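Local structure of HTH-type transcriptional regulator cbl (Escherichia coli K12, 2FYI) at residues I66-E71 against F82-W87; P98-S103 against I178-R183; Y154-L159 against E173-I178; V191-K196 against R207-C212. The protein probably acts as an accessory transcriptional regulator of the cys regulon, as a DNA-binding LysR-family protein of which this chain is the cofactor-binding domain. All blocks are in the same frame, centred on the assembly; numbering follows the deposited sequence.

In the fold
All four contacts hang on one branched sheet that runs through both lobes of the domain, yet their chemistry follows their place in it. Contacts 1 and 4 are neighbours, with centres 8 Å apart: contact 4 uses strand 189-196, which contact 1 spans from its two neighbours. Contact 4 is buried and purely apolar, a helix laid on that strand. Contact 1, close to the middle of the chain, adds an indole-hydroxyl bond to its apolar pair. Contacts 2 and 3 lie more than 20 Å from the chain's centre, both use strand 177-180, and are only partly buried: small apolar touches, with charged and polar groups bonding beside them.

Contact 1: residues I66-E71 against F82-W87; sequences IGIASE and FPWFRW
Ser-70 and Trp-87 meet through a single polar bond: the indole NE1 donates to the serine hydroxyl, NE1 to OG 3.1 Å. The oxygen lies at the edge of the indole, only 11° out of the ring plane, although the N-H points somewhat off it, at 142°. Further back, Ile-68 sets its CG2 methyl against the six-membered end of Trp-84, 4.3 Å from CZ3 and near the ring plane, so the methyl meets an edge and not a face. One face of that indole is taken by Phe-85, whose edge atom CE2 stands 3.6 Å above the centre of the Trp-84 ring. Strands 66-69 and 79-94 meet through side chains because they are not direct partners in the sheet. Strand 189-196 runs between them, antiparallel to both, and the alpha carbons of Ile-68 and Trp-84 are 9.0 Å apart. In the two-lobed fold of the periplasmic-binding-protein type, strand 79-94 is a long element passing from one lobe to the other, and Trp-87 probably lies near where it leaves the first. Its indole is brought toward Ser-70 by a first torsion of 63°, with CG held between the backbone N and the carbonyl carbon. A leucine at this position would probably leave the serine hydroxyl without its indole donor and open a gap beside it. Around this shell, Thr-190 O makes a weak second bond to Ser-70 OG, Val-191 packs on both partners, and His-89 meets Trp-87 edge-to-face.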
# COMPACT_ATOMS: atom_id res chain seq x y z
N ILE A 66 -4.60 -5.85 18.83
CA ILE A 66 -4.13 -4.46 18.90
C ILE A 66 -4.27 -3.76 17.55
O ILE A 66 -3.95 -4.36 16.52
CB ILE A 66 -2.64 -4.41 19.28
CG1 ILE A 66 -2.40 -5.19 20.56
CG2 ILE A 66 -2.17 -3.01 19.50
CD1 ILE A 66 -0.99 -5.53 20.76
N GLY A 67 -4.74 -2.51 17.55
CA GLY A 67 -4.84 -1.74 16.33
C GLY A 67 -3.83 -0.61 16.38
O GLY A 67 -3.67 0.04 17.42
N ILE A 68 -3.14 -0.36 15.26
CA ILE A 68 -2.15 0.72 15.23
C ILE A 68 -2.31 1.58 13.99
O ILE A 68 -2.15 1.09 12.86
CB ILE A 68 -0.72 0.19 15.26
CG1 ILE A 68 -0.47 -0.57 16.58
CG2 ILE A 68 0.26 1.31 15.10
CD1 ILE A 68 0.47 -1.77 16.44
N ALA A 69 -2.63 2.85 14.21
CA ALA A 69 -2.87 3.79 13.11
C ALA A 69 -2.79 5.22 13.61
O ALA A 69 -2.75 5.46 14.83
CB ALA A 69 -4.21 3.54 12.49
N SER A 70 -2.74 6.17 12.68
CA SER A 70 -2.72 7.60 13.07
C SER A 70 -4.12 8.19 13.11
O SER A 70 -4.31 9.25 13.66
CB SER A 70 -1.85 8.43 12.12
OG SER A 70 -0.47 8.16 12.24
N GLU A 71 -5.09 7.52 12.52
CA GLU A 71 -6.42 8.09 12.41
C GLU A 71 -7.47 7.22 13.09
O GLU A 71 -7.27 6.03 13.30
CB GLU A 71 -6.79 8.29 10.93
CG GLU A 71 -5.75 9.09 10.12
CD GLU A 71 -5.76 10.61 10.44
OE1 GLU A 71 -6.77 11.13 10.99
OE2 GLU A 71 -4.74 11.29 10.12
N PHE A 82 -3.92 4.64 23.13
CA PHE A 82 -2.79 5.26 23.80
C PHE A 82 -1.84 5.76 22.74
O PHE A 82 -1.66 5.11 21.70
CB PHE A 82 -2.07 4.24 24.66
CG PHE A 82 -2.96 3.48 25.59
CD1 PHE A 82 -3.66 2.37 25.16
CD2 PHE A 82 -3.07 3.85 26.92
CE1 PHE A 82 -4.48 1.64 26.05
CE2 PHE A 82 -3.89 3.13 27.82
CZ PHE A 82 -4.59 2.03 27.37
N PRO A 83 -1.22 6.91 23.02
CA PRO A 83 -0.23 7.55 22.13
C PRO A 83 1.08 6.76 22.08
O PRO A 83 1.65 6.43 23.11
CB PRO A 83 -0.04 8.93 22.76
CG PRO A 83 -0.53 8.82 24.15
CD PRO A 83 -1.47 7.67 24.26
N TRP A 84 1.53 6.44 20.89
CA TRP A 84 2.80 5.77 20.77
C TRP A 84 3.95 6.77 20.55
O TRP A 84 4.87 6.84 21.37
CB TRP A 84 2.74 4.69 19.71
CG TRP A 84 3.99 3.94 19.57
CD1 TRP A 84 5.07 3.96 20.42
CD2 TRP A 84 4.31 3.03 18.53
NE1 TRP A 84 6.04 3.11 19.96
CE2 TRP A 84 5.60 2.53 18.80
CE3 TRP A 84 3.63 2.58 17.39
CZ2 TRP A 84 6.22 1.61 17.96
CZ3 TRP A 84 4.25 1.67 16.57
CH2 TRP A 84 5.54 1.20 16.85
N PHE A 85 3.89 7.57 19.49
CA PHE A 85 4.83 8.66 19.31
C PHE A 85 4.24 9.71 18.37
O PHE A 85 3.20 9.46 17.75
CB PHE A 85 6.17 8.16 18.78
CG PHE A 85 6.05 7.46 17.48
CD1 PHE A 85 6.04 8.19 16.29
CD2 PHE A 85 5.88 6.07 17.43
CE1 PHE A 85 5.89 7.55 15.07
CE2 PHE A 85 5.73 5.41 16.20
CZ PHE A 85 5.73 6.15 15.00
N ARG A 86 4.88 10.87 18.28
CA ARG A 86 4.46 11.90 17.32
C ARG A 86 5.35 12.04 16.09
O ARG A 86 6.52 11.67 16.11
CB ARG A 86 4.24 13.24 17.99
CG ARG A 86 3.08 13.14 18.91
CD ARG A 86 3.23 14.07 20.05
NE ARG A 86 2.30 15.19 19.90
CZ ARG A 86 2.58 16.37 19.34
NH1 ARG A 86 3.81 16.66 18.85
NH2 ARG A 86 1.61 17.28 19.28
N TRP A 87 4.76 12.53 15.01
CA TRP A 87 5.48 12.63 13.74
C TRP A 87 4.92 13.70 12.84
O TRP A 87 3.76 14.10 12.97
CB TRP A 87 5.43 11.32 13.02
CG TRP A 87 4.08 10.89 12.63
CD1 TRP A 87 3.23 10.15 13.37
CD2 TRP A 87 3.43 11.15 11.38
NE1 TRP A 87 2.07 9.91 12.66
CE2 TRP A 87 2.17 10.51 11.43
CE3 TRP A 87 3.78 11.86 10.22
CZ2 TRP A 87 1.26 10.56 10.36
CZ3 TRP A 87 2.87 11.90 9.16
CH2 TRP A 87 1.63 11.26 9.24

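Contact 2: residues P98-S103 against I178-R183; sequences PLTQIS and IRLDTR
Leu-180 pushes one methyl, CD1, against the backbone of Leu-99, coming 3.5 Å from its carbonyl O and 4.2 Å from its CB. In Leu-180 the CA-CB-CG-CD1 run is extended: CG stands beside the backbone N, and CD1 continues the chain at a second torsion of -178°, which carries the methyl across to the opposite loop. Thr-100 follows with its own methyl, CG2 lying 4.4 Å from Leu-180 CD1. A first torsion of 68° divides the branches of this threonine by chemistry. OG1, set between the backbone N and the carbonyl carbon, bonds to His-97 O within its own loop, while CG2 is left to face the strand. There CG2 also passes Ile-178 CG2 at a slant, a touch to be read with caution because the isoleucine was modelled in two conformers. The two strand residues lie two apart in strand 177-180, and both point toward loop 98-103, as expected for one face of a strand. This strand pairs antiparallel with 79-94 in the second lobe of the binding-protein fold, and the loop that follows 79-94 brings Leu-99 and Thr-100 against it. Leu-99 meanwhile rests on Ile-161 and Leu-105. Beside the contact, Asp-181 and Arg-183 form an Asx turn, the carboxylate accepting from the backbone N two residues on.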
# COMPACT_ATOMS: atom_id res chain seq x y z
N PRO A 98 13.56 23.26 -8.10
CA PRO A 98 13.37 24.66 -7.65
C PRO A 98 13.19 24.81 -6.11
O PRO A 98 13.79 25.70 -5.50
CB PRO A 98 12.11 25.09 -8.42
CG PRO A 98 12.09 24.21 -9.67
CD PRO A 98 12.91 22.98 -9.40
N LEU A 99 12.41 23.92 -5.49
CA LEU A 99 12.14 24.04 -4.08
C LEU A 99 13.39 23.90 -3.20
O LEU A 99 13.41 24.36 -2.05
CB LEU A 99 11.04 23.05 -3.70
CG LEU A 99 9.70 23.66 -4.13
CD1 LEU A 99 8.52 22.77 -3.78
CD2 LEU A 99 9.54 25.03 -3.53
N THR A 100 14.42 23.28 -3.76
CA THR A 100 15.67 23.09 -3.03
C THR A 100 16.46 24.37 -3.10
O THR A 100 17.45 24.53 -2.38
CB THR A 100 16.57 21.98 -3.65
OG1 THR A 100 17.06 22.40 -4.93
CG2 THR A 100 15.83 20.70 -3.82
N GLN A 101 16.02 25.25 -4.00
CA GLN A 101 16.58 26.59 -4.19
C GLN A 101 15.67 27.70 -3.62
O GLN A 101 16.07 28.85 -3.53
CB GLN A 101 16.79 26.86 -5.69
CG GLN A 101 17.87 26.02 -6.34
CD GLN A 101 19.17 26.09 -5.55
OE1 GLN A 101 19.79 27.16 -5.42
NE2 GLN A 101 19.59 24.94 -5.01
N ILE A 102 14.44 27.38 -3.28
CA ILE A 102 13.57 28.37 -2.66
C ILE A 102 13.78 28.43 -1.15
O ILE A 102 13.69 27.42 -0.45
CB ILE A 102 12.09 28.09 -2.99
CG1 ILE A 102 11.82 28.60 -4.40
CG2 ILE A 102 11.14 28.81 -2.03
CD1 ILE A 102 12.73 29.74 -4.72
N SER A 103 14.06 29.62 -0.63
CA SER A 103 14.31 29.68 0.78
C SER A 103 13.82 30.77 1.71
O SER A 103 14.18 31.93 1.55
CB SER A 103 15.76 29.36 1.08
OG SER A 103 15.87 27.97 1.31
N ILE A 178 15.55 14.18 -2.24
CA ILE A 178 15.97 14.82 -0.99
C ILE A 178 14.74 15.21 -0.18
O ILE A 178 13.70 15.57 -0.75
CB ILE A 178 16.89 16.04 -1.28
CG1 ILE A 178 17.16 16.85 -0.02
CG2 ILE A 178 16.30 16.91 -2.38
CD1 ILE A 178 18.36 17.79 -0.15
N ARG A 179 14.83 15.10 1.15
CA ARG A 179 13.73 15.49 2.04
C ARG A 179 13.92 16.92 2.56
O ARG A 179 14.93 17.23 3.13
CB ARG A 179 13.63 14.51 3.21
CG ARG A 179 12.74 13.32 2.91
CD ARG A 179 13.24 11.98 3.50
NE ARG A 179 12.48 10.84 2.94
CZ ARG A 179 11.24 10.49 3.32
NH1 ARG A 179 10.61 11.16 4.29
NH2 ARG A 179 10.62 9.46 2.73
N LEU A 180 12.97 17.81 2.33
CA LEU A 180 13.09 19.16 2.88
C LEU A 180 12.20 19.28 4.12
O LEU A 180 11.06 18.75 4.15
CB LEU A 180 12.71 20.20 1.84
CG LEU A 180 13.42 20.16 0.48
CD1 LEU A 180 13.02 21.26 -0.50
CD2 LEU A 180 14.89 20.18 0.73
N ASP A 181 12.72 19.92 5.16
CA ASP A 181 12.09 19.94 6.48
C ASP A 181 10.91 20.92 6.47
O ASP A 181 11.10 22.10 6.21
CB ASP A 181 13.13 20.36 7.52
CG ASP A 181 12.53 20.59 8.92
OD1 ASP A 181 11.35 20.97 9.03
OD2 ASP A 181 13.26 20.43 9.94
N THR A 182 9.71 20.43 6.76
CA THR A 182 8.54 21.31 6.80
C THR A 182 7.76 21.22 8.11
O THR A 182 6.56 21.43 8.13
CB THR A 182 7.56 21.02 5.64
OG1 THR A 182 7.07 19.67 5.73
CG2 THR A 182 8.24 21.22 4.31
N ARG A 183 8.43 20.92 9.21
CA ARG A 183 7.75 20.85 10.50
C ARG A 183 7.14 22.19 10.89
O ARG A 183 6.14 22.25 11.59
CB ARG A 183 8.71 20.43 11.59
CG ARG A 183 9.13 19.01 11.52
CD ARG A 183 10.39 18.76 12.38
NE ARG A 183 10.97 17.43 12.12
CZ ARG A 183 11.54 17.07 10.96
NH1 ARG A 183 11.62 17.93 9.94
NH2 ARG A 183 12.02 15.84 10.82

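Contact 3: residues Y154-L159 against E173-I178; sequences YVALGL and EEENLI
A Schellman motif closes helix 148-157, and within this last turn Val-155 and Ala-156 lean on Leu-177, the first residue of strand 177-180. Gly-158 turns the chain out of the helix with a positive phi of 111°, an angle that would bring a CB too close to the carbonyl O of Leu-157 and so favours glycine. Its N bonds back to Val-155 O at 3.2 Å, and Leu-159 N makes a weak bond to Tyr-154 O. This last helical turn covers the side of the sheet in the second lobe of the binding-protein fold. The contact itself is apolar and rests on one methyl. Leu-177 CD2 lies 4.1 Å from Val-155 CG1 and equally near Ala-156 CA, so it sits beside the helix backbone as well as against a side chain. The leucine stem and the valine branches approach at a slant. Val-155 directs CG1 anti to its own nitrogen (chi1 166°), which leaves this branch to meet the leucine. The same valine also packs on Pro-94 and Ile-116, and Leu-177 on Leu-92, so the pair joins the helix to the sheet beneath. Elsewhere on the helical turn Tyr-154 bonds through OH to Ala-25 O of the second subunit, with Leu-29 of that subunit packed on it, so this helix end also belongs to the dimer interface. Beside this pair, the Glu-175 carboxylate passes near the Ala-156 methyl and is turned back on its neighbour: Asn-176 ND2 donates to Glu-175 OE1 at 3.1 Å, on the anti side and 16° out of the carboxylate plane.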
# COMPACT_ATOMS: atom_id res chain seq x y z
N TYR A 154 6.40 8.25 -7.87
CA TYR A 154 5.91 9.27 -8.79
C TYR A 154 6.70 10.57 -8.67
O TYR A 154 6.77 11.36 -9.63
CB TYR A 154 4.37 9.41 -8.75
CG TYR A 154 3.84 8.25 -9.50
CD1 TYR A 154 3.52 7.06 -8.85
CD2 TYR A 154 3.81 8.27 -10.87
CE1 TYR A 154 3.11 5.93 -9.58
CE2 TYR A 154 3.43 7.16 -11.60
CZ TYR A 154 3.07 5.99 -10.96
OH TYR A 154 2.70 4.89 -11.73
N VAL A 155 7.33 10.79 -7.51
CA VAL A 155 8.18 11.96 -7.36
C VAL A 155 9.42 11.71 -8.19
O VAL A 155 9.89 12.57 -8.94
CB VAL A 155 8.57 12.20 -5.89
CG1 VAL A 155 9.71 13.19 -5.79
CG2 VAL A 155 7.34 12.62 -5.04
N ALA A 156 9.94 10.50 -8.08
CA ALA A 156 11.09 10.09 -8.87
C ALA A 156 10.77 10.20 -10.35
O ALA A 156 11.60 10.62 -11.11
CB ALA A 156 11.49 8.69 -8.52
N LEU A 157 9.56 9.84 -10.75
CA LEU A 157 9.18 9.85 -12.15
C LEU A 157 9.08 11.24 -12.73
O LEU A 157 9.19 11.39 -13.94
CB LEU A 157 7.83 9.20 -12.31
CG LEU A 157 7.57 8.72 -13.73
CD1 LEU A 157 8.45 7.52 -13.99
CD2 LEU A 157 6.12 8.32 -13.86
N GLY A 158 8.83 12.25 -11.91
CA GLY A 158 8.64 13.57 -12.44
C GLY A 158 7.23 14.13 -12.33
O GLY A 158 7.01 15.31 -12.59
N LEU A 159 6.27 13.32 -11.92
CA LEU A 159 4.88 13.76 -11.86
C LEU A 159 4.60 14.99 -10.98
O LEU A 159 3.62 15.70 -11.27
CB LEU A 159 4.02 12.63 -11.38
CG LEU A 159 2.54 12.76 -11.67
CD1 LEU A 159 2.28 12.62 -13.17
CD2 LEU A 159 1.79 11.68 -10.88
N GLU A 173 17.46 4.81 1.59
CA GLU A 173 16.91 6.15 1.36
C GLU A 173 17.21 6.72 -0.04
O GLU A 173 18.33 6.62 -0.56
CB GLU A 173 17.27 7.12 2.50
CG GLU A 173 18.76 7.21 2.82
CD GLU A 173 19.44 8.43 2.18
OE1 GLU A 173 20.56 8.79 2.61
OE2 GLU A 173 18.86 9.03 1.24
N GLU A 174 16.16 7.32 -0.62
CA GLU A 174 16.02 7.74 -2.02
C GLU A 174 17.27 8.25 -2.75
O GLU A 174 17.87 9.26 -2.38
CB GLU A 174 14.92 8.80 -2.07
CG GLU A 174 13.65 8.46 -1.23
CD GLU A 174 13.74 8.75 0.29
OE1 GLU A 174 12.93 8.18 1.04
OE2 GLU A 174 14.59 9.55 0.74
N GLU A 175 17.65 7.53 -3.81
CA GLU A 175 18.83 7.84 -4.65
C GLU A 175 19.11 9.32 -4.93
O GLU A 175 20.11 9.88 -4.48
CB GLU A 175 18.69 7.11 -6.01
CG GLU A 175 17.22 6.69 -6.43
CD GLU A 175 16.19 7.86 -6.73
OE1 GLU A 175 16.45 8.76 -7.58
OE2 GLU A 175 15.09 7.84 -6.14
N ASN A 176 18.23 9.92 -5.71
CA ASN A 176 18.36 11.29 -6.20
C ASN A 176 17.19 12.12 -5.75
O ASN A 176 16.78 13.05 -6.45
CB ASN A 176 18.38 11.31 -7.72
CG ASN A 176 19.54 10.57 -8.29
OD1 ASN A 176 20.55 11.17 -8.65
ND2 ASN A 176 19.42 9.25 -8.37
N LEU A 177 16.61 11.76 -4.62
CA LEU A 177 15.59 12.57 -4.02
C LEU A 177 16.16 13.12 -2.75
O LEU A 177 17.13 12.58 -2.22
CB LEU A 177 14.37 11.72 -3.69
CG LEU A 177 13.74 10.89 -4.80
CD1 LEU A 177 12.43 10.35 -4.27
CD2 LEU A 177 13.52 11.74 -6.04
N ILE A 178 15.55 14.18 -2.24
CA ILE A 178 15.97 14.82 -0.99
C ILE A 178 14.74 15.21 -0.18
O ILE A 178 13.70 15.57 -0.75
CB ILE A 178 16.89 16.04 -1.28
CG1 ILE A 178 17.16 16.85 -0.02
CG2 ILE A 178 16.30 16.91 -2.38
CD1 ILE A 178 18.36 17.79 -0.15

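Contact 4: residues V191-K196 against R207-C212; sequences VWLGLK and RFLELC
Leu-193 is the first residue of segment 191-196 to meet the helix, and it meets two helical residues with the same methyl. Its CD2 lies 3.9 Å from Cys-212 SG and 4.3 Å from Leu-209 CD2, placing it across one turn of helix 203-212. It also packs on Ile-68 of strand 66-69 and Trp-84 of strand 79-94, so helix and both neighbouring strands share it. Gly-194, next along, has no side chain, and its backbone bonds to Gly-67 of the adjoining strand. The short axes of strand and helix run nearly antiparallel, at 165°, and approach to 10.4 Å. This is an antiparallel strand-helix packing in an alpha/beta lobe, in which the chain leaves the sheet at the end of strand 189-196 and comes back over its face as a helix. Leu-195, two residues beyond Leu-193, again points toward the helix. It meets Leu-209 tip to tip, CD1 to CD1 at 3.8 Å. Leu-209 thus splits its fork between the two strand leucines, CD2 for Leu-193 and CD1 for Leu-195. Its first torsion of -70° sets CG beside the backbone N, anti to the carbonyl carbon, and carries the fork to the strand. Phe-208, next to it on the helix, lays its ring edge by Leu-209 CD2 and packs beyond on Leu-29 and Val-32 of helix 29-39.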
# COMPACT_ATOMS: atom_id res chain seq x y z
N VAL A 191 0.57 8.54 16.51
CA VAL A 191 0.25 7.17 16.17
C VAL A 191 -0.31 6.55 17.42
O VAL A 191 0.33 6.61 18.47
CB VAL A 191 1.45 6.38 15.76
CG1 VAL A 191 1.00 5.00 15.44
CG2 VAL A 191 2.09 6.99 14.58
N TRP A 192 -1.49 5.94 17.30
CA TRP A 192 -2.18 5.35 18.42
C TRP A 192 -2.10 3.86 18.45
O TRP A 192 -2.05 3.18 17.40
CB TRP A 192 -3.65 5.74 18.40
CG TRP A 192 -3.85 7.21 18.39
CD1 TRP A 192 -3.97 8.01 17.30
CD2 TRP A 192 -3.97 8.06 19.53
NE1 TRP A 192 -4.14 9.32 17.69
CE2 TRP A 192 -4.15 9.38 19.05
CE3 TRP A 192 -3.94 7.84 20.91
CZ2 TRP A 192 -4.31 10.46 19.88
CZ3 TRP A 192 -4.10 8.93 21.75
CH2 TRP A 192 -4.27 10.23 21.23
N LEU A 193 -2.09 3.35 19.67
CA LEU A 193 -2.20 1.96 19.95
C LEU A 193 -3.58 1.83 20.56
O LEU A 193 -3.87 2.46 21.59
CB LEU A 193 -1.17 1.61 20.98
CG LEU A 193 0.26 1.87 20.55
CD1 LEU A 193 1.08 2.34 21.74
CD2 LEU A 193 0.84 0.60 19.90
N GLY A 194 -4.45 1.03 19.93
CA GLY A 194 -5.80 0.85 20.43
C GLY A 194 -6.12 -0.58 20.86
O GLY A 194 -5.57 -1.54 20.32
N LEU A 195 -7.01 -0.71 21.83
CA LEU A 195 -7.55 -2.02 22.22
C LEU A 195 -9.05 -1.86 22.32
O LEU A 195 -9.55 -0.73 22.52
CB LEU A 195 -7.03 -2.44 23.60
CG LEU A 195 -5.52 -2.49 23.76
CD1 LEU A 195 -5.10 -2.51 25.19
CD2 LEU A 195 -5.08 -3.73 23.04
N LYS A 196 -9.76 -2.98 22.22
CA LYS A 196 -11.20 -2.97 22.49
C LYS A 196 -11.48 -2.65 23.95
O LYS A 196 -10.88 -3.22 24.86
CB LYS A 196 -11.79 -4.31 22.12
CG LYS A 196 -13.29 -4.43 22.28
CD LYS A 196 -13.63 -5.82 21.78
CE LYS A 196 -14.93 -6.34 22.35
NZ LYS A 196 -16.03 -5.78 21.55
N ARG A 207 1.95 -6.80 27.47
CA ARG A 207 3.35 -6.51 27.33
C ARG A 207 3.72 -5.77 26.04
O ARG A 207 4.53 -4.86 26.07
CB ARG A 207 4.20 -7.76 27.44
CG ARG A 207 5.65 -7.34 27.58
CD ARG A 207 5.89 -6.74 28.96
NE ARG A 207 6.19 -7.83 29.89
CZ ARG A 207 7.43 -8.27 30.14
NH1 ARG A 207 8.48 -7.67 29.56
NH2 ARG A 207 7.63 -9.29 30.99
N PHE A 208 3.12 -6.15 24.92
CA PHE A 208 3.44 -5.50 23.67
C PHE A 208 3.29 -4.00 23.76
O PHE A 208 4.12 -3.25 23.26
CB PHE A 208 2.53 -6.01 22.56
CG PHE A 208 2.90 -5.48 21.20
CD1 PHE A 208 3.74 -6.19 20.37
CD2 PHE A 208 2.43 -4.24 20.77
CE1 PHE A 208 4.10 -5.68 19.12
CE2 PHE A 208 2.79 -3.73 19.51
CZ PHE A 208 3.62 -4.46 18.70
N LEU A 209 2.22 -3.56 24.41
CA LEU A 209 1.95 -2.14 24.49
C LEU A 209 3.07 -1.49 25.26
O LEU A 209 3.57 -0.44 24.87
CB LEU A 209 0.60 -1.82 25.15
CG LEU A 209 -0.66 -2.16 24.34
CD1 LEU A 209 -1.67 -1.08 24.48
CD2 LEU A 209 -0.31 -2.29 22.90
N GLU A 210 3.46 -2.12 26.35
CA GLU A 210 4.48 -1.55 27.23
C GLU A 210 5.82 -1.40 26.50
O GLU A 210 6.42 -0.32 26.39
CB GLU A 210 4.62 -2.43 28.45
CG GLU A 210 5.51 -1.87 29.49
CD GLU A 210 6.13 -2.98 30.28
OE1 GLU A 210 5.47 -3.51 31.22
OE2 GLU A 210 7.28 -3.34 29.93
N LEU A 211 6.28 -2.54 26.01
CA LEU A 211 7.34 -2.66 25.05
C LEU A 211 7.39 -1.51 24.04
O LEU A 211 8.47 -1.07 23.68
CB LEU A 211 7.15 -3.98 24.33
CG LEU A 211 8.41 -4.63 23.79
CD1 LEU A 211 9.64 -4.15 24.57
CD2 LEU A 211 8.23 -6.15 23.82
N CYS A 212 6.23 -1.05 23.56
CA CYS A 212 6.14 0.07 22.62
C CYS A 212 6.47 1.43 23.23
O CYS A 212 6.99 2.32 22.53
CB CYS A 212 4.73 0.20 22.13
SG CYS A 212 4.46 -0.67 20.69